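Local coordinates for iron-sulfur cluster assembly protein CyaY (Psychromonas ingrahamii, PDB 4HS5) that is probably involved in iron-sulfur cluster assembly, where as an iron-binding member of the frataxin family it may act as a regulator, at residues Gln57-Thr62 and Gly66-Tyr71. Sequence-based numbering, arbitrary orientation.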
loop_
_atom_site.group_PDB
_atom_site.type_symbol
_atom_site.label_atom_id
_atom_site.label_comp_id
_atom_site.label_asym_id
_atom_site.label_seq_id
_atom_site.Cartn_x
_atom_site.Cartn_y
_atom_site.Cartn_z
ATOM N N GLN A 57 5.528 -10.500 3.781
ATOM C CA GLN A 57 4.560 -9.479 4.139
ATOM C C GLN A 57 4.805 -8.173 3.417
ATOM O O GLN A 57 5.930 -7.855 3.047
ATOM C CB GLN A 57 4.571 -9.205 5.644
ATOM C CG GLN A 57 4.018 -10.337 6.487
ATOM C CD GLN A 57 3.905 -9.961 7.946
ATOM O OE1 GLN A 57 4.723 -9.195 8.470
ATOM N NE2 GLN A 57 2.883 -10.484 8.610
ATOM N N VAL A 58 3.731 -7.419 3.218
ATOM C CA VAL A 58 3.850 -6.027 2.801
ATOM C C VAL A 58 3.523 -5.205 4.043
ATOM O O VAL A 58 2.650 -5.579 4.837
ATOM C CB VAL A 58 2.882 -5.701 1.644
ATOM C CG1 VAL A 58 2.738 -4.205 1.444
ATOM C CG2 VAL A 58 3.346 -6.381 0.331
ATOM N N TRP A 59 4.256 -4.108 4.247
ATOM C CA TRP A 59 4.028 -3.224 5.389
ATOM C C TRP A 59 3.560 -1.849 4.929
ATOM O O TRP A 59 3.882 -1.406 3.822
ATOM C CB TRP A 59 5.286 -3.081 6.249
ATOM C CG TRP A 59 5.705 -4.335 6.968
ATOM C CD1 TRP A 59 5.186 -5.589 6.815
ATOM C CD2 TRP A 59 6.738 -4.451 7.956
ATOM N NE1 TRP A 59 5.826 -6.478 7.645
ATOM C CE2 TRP A 59 6.787 -5.805 8.354
ATOM C CE3 TRP A 59 7.625 -3.544 8.542
ATOM C CZ2 TRP A 59 7.690 -6.272 9.313
ATOM C CZ3 TRP A 59 8.523 -4.011 9.491
ATOM C CH2 TRP A 59 8.547 -5.362 9.865
ATOM N N LEU A 60 2.760 -1.198 5.772
ATOM C CA LEU A 60 2.322 0.176 5.534
ATOM C C LEU A 60 2.482 0.986 6.804
ATOM O O LEU A 60 1.993 0.588 7.860
ATOM C CB LEU A 60 0.851 0.204 5.124
ATOM C CG LEU A 60 0.187 1.586 5.135
ATOM C CD1 LEU A 60 0.757 2.456 4.043
ATOM C CD2 LEU A 60 -1.322 1.456 4.973
ATOM N N ALA A 61 3.169 2.117 6.687
ATOM C CA ALA A 61 3.292 3.081 7.765
ATOM C C ALA A 61 2.386 4.260 7.461
ATOM O O ALA A 61 2.545 4.924 6.441
ATOM C CB ALA A 61 4.716 3.538 7.881
ATOM N N THR A 62 1.426 4.492 8.350
ATOM C CA THR A 62 0.629 5.707 8.334
ATOM C C THR A 62 1.310 6.709 9.257
ATOM O O THR A 62 2.387 6.436 9.776
ATOM C CB THR A 62 -0.818 5.469 8.803
ATOM O OG1 THR A 62 -0.821 5.036 10.168
ATOM C CG2 THR A 62 -1.497 4.420 7.932
ATOM N N GLY A 66 2.350 1.388 12.268
ATOM C CA GLY A 66 2.799 0.443 11.267
ATOM C C GLY A 66 1.767 -0.660 11.154
ATOM O O GLY A 66 1.128 -1.044 12.140
ATOM N N HIS A 67 1.603 -1.172 9.942
ATOM C CA HIS A 67 0.641 -2.231 9.667
ATOM C C HIS A 67 1.308 -3.307 8.831
ATOM O O HIS A 67 2.034 -2.995 7.895
ATOM C CB HIS A 67 -0.551 -1.657 8.896
ATOM C CG HIS A 67 -1.330 -0.645 9.667
ATOM N ND1 HIS A 67 -2.348 -0.996 10.527
ATOM C CD2 HIS A 67 -1.224 0.703 9.733
ATOM C CE1 HIS A 67 -2.845 0.098 11.079
ATOM N NE2 HIS A 67 -2.178 1.139 10.620
ATOM N N HIS A 68 1.071 -4.574 9.173
ATOM C CA HIS A 68 1.730 -5.684 8.494
ATOM C C HIS A 68 0.682 -6.590 7.864
ATOM O O HIS A 68 -0.277 -6.983 8.522
ATOM C CB HIS A 68 2.581 -6.496 9.477
ATOM C CG HIS A 68 3.692 -5.716 10.102
ATOM N ND1 HIS A 68 4.521 -6.243 11.068
ATOM C CD2 HIS A 68 4.115 -4.444 9.895
ATOM C CE1 HIS A 68 5.404 -5.330 11.432
ATOM N NE2 HIS A 68 5.178 -4.230 10.737
ATOM N N TYR A 69 0.869 -6.923 6.592
ATOM C CA TYR A 69 -0.167 -7.649 5.860
ATOM C C TYR A 69 0.339 -8.956 5.295
ATOM O O TYR A 69 1.447 -9.017 4.764
ATOM C CB TYR A 69 -0.692 -6.791 4.705
ATOM C CG TYR A 69 -1.251 -5.465 5.127
ATOM C CD1 TYR A 69 -2.620 -5.275 5.269
ATOM C CD2 TYR A 69 -0.402 -4.391 5.379
ATOM C CE1 TYR A 69 -3.127 -4.056 5.667
ATOM C CE2 TYR A 69 -0.891 -3.171 5.761
ATOM C CZ TYR A 69 -2.248 -2.999 5.897
ATOM O OH TYR A 69 -2.724 -1.783 6.300
ATOM N N ASP A 70 -0.498 -9.991 5.406
ATOM C CA ASP A 70 -0.275 -11.282 4.744
ATOM C C ASP A 70 -1.197 -11.426 3.542
ATOM O O ASP A 70 -2.280 -10.855 3.520
ATOM C CB ASP A 70 -0.584 -12.432 5.700
ATOM C CG ASP A 70 0.252 -12.394 6.952
ATOM O OD1 ASP A 70 1.483 -12.559 6.840
ATOM O OD2 ASP A 70 -0.334 -12.211 8.039
ATOM N N TYR A 71 -0.788 -12.225 2.563
ATOM C CA TYR A 71 -1.640 -12.476 1.410
ATOM C C TYR A 71 -2.618 -13.607 1.727
ATOM O O TYR A 71 -2.208 -14.759 1.923
ATOM C CB TYR A 71 -0.793 -12.824 0.183
ATOM C CG TYR A 71 -1.579 -12.928 -1.101
ATOM C CD1 TYR A 71 -1.985 -14.165 -1.581
ATOM C CD2 TYR A 71 -1.909 -11.797 -1.832
ATOM C CE1 TYR A 71 -2.703 -14.263 -2.762
ATOM C CE2 TYR A 71 -2.635 -11.880 -3.010
ATOM C CZ TYR A 71 -3.024 -13.125 -3.469
ATOM O OH TYR A 71 -3.747 -13.223 -4.642
HETATM O O HOH W 1 -3.017 3.797 11.130
#
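Trp59 and His68 stack face to face across an antiparallel beta hairpin of the frataxin sheet, a worked example of cross-strand pairing at a non-hydrogen-bonded position. The imidazole lies over the indole with centroids 3.4 Å apart, measured to the five-membered ring, and planes only 8° from parallel; His68 NE2 sits above the indole centre. The strand register puts both side chains on one face of the sheet, and with each CG beside its own backbone N (chi1 -67° and -62°) the rings swing over one another. The Gln57 amide helps hold the indole: Trp59 NE1 donates to Gln57 OE1 (3.0 Å), while Gln57 NE2 reaches Asp70 OD1 (3.1 Å) from above the carboxylate plane and also bonds Asp79. A leucine in place of Trp59 would probably leave His68 without its flat partner and Gln57 OE1 without the indole N-H. Hydrogen-bonded pairs Val58-Tyr69 and Leu60-His67 flank the stack; their side chains point to the opposite face, where Phe88 of helix 85-97 packs against Leu60 and Tyr69. There Leu60 CB meets Tyr69 CE2 at 3.9 Å. Toward the turn, His67 ND1 bonds Asp78, Thr62 OG1 takes the backbone N-H groups of Glu64 and Asn65, and a water oxygen in the imidazole plane bonds Thr62 OG1 and lies 2.8 Å from His67 NE2.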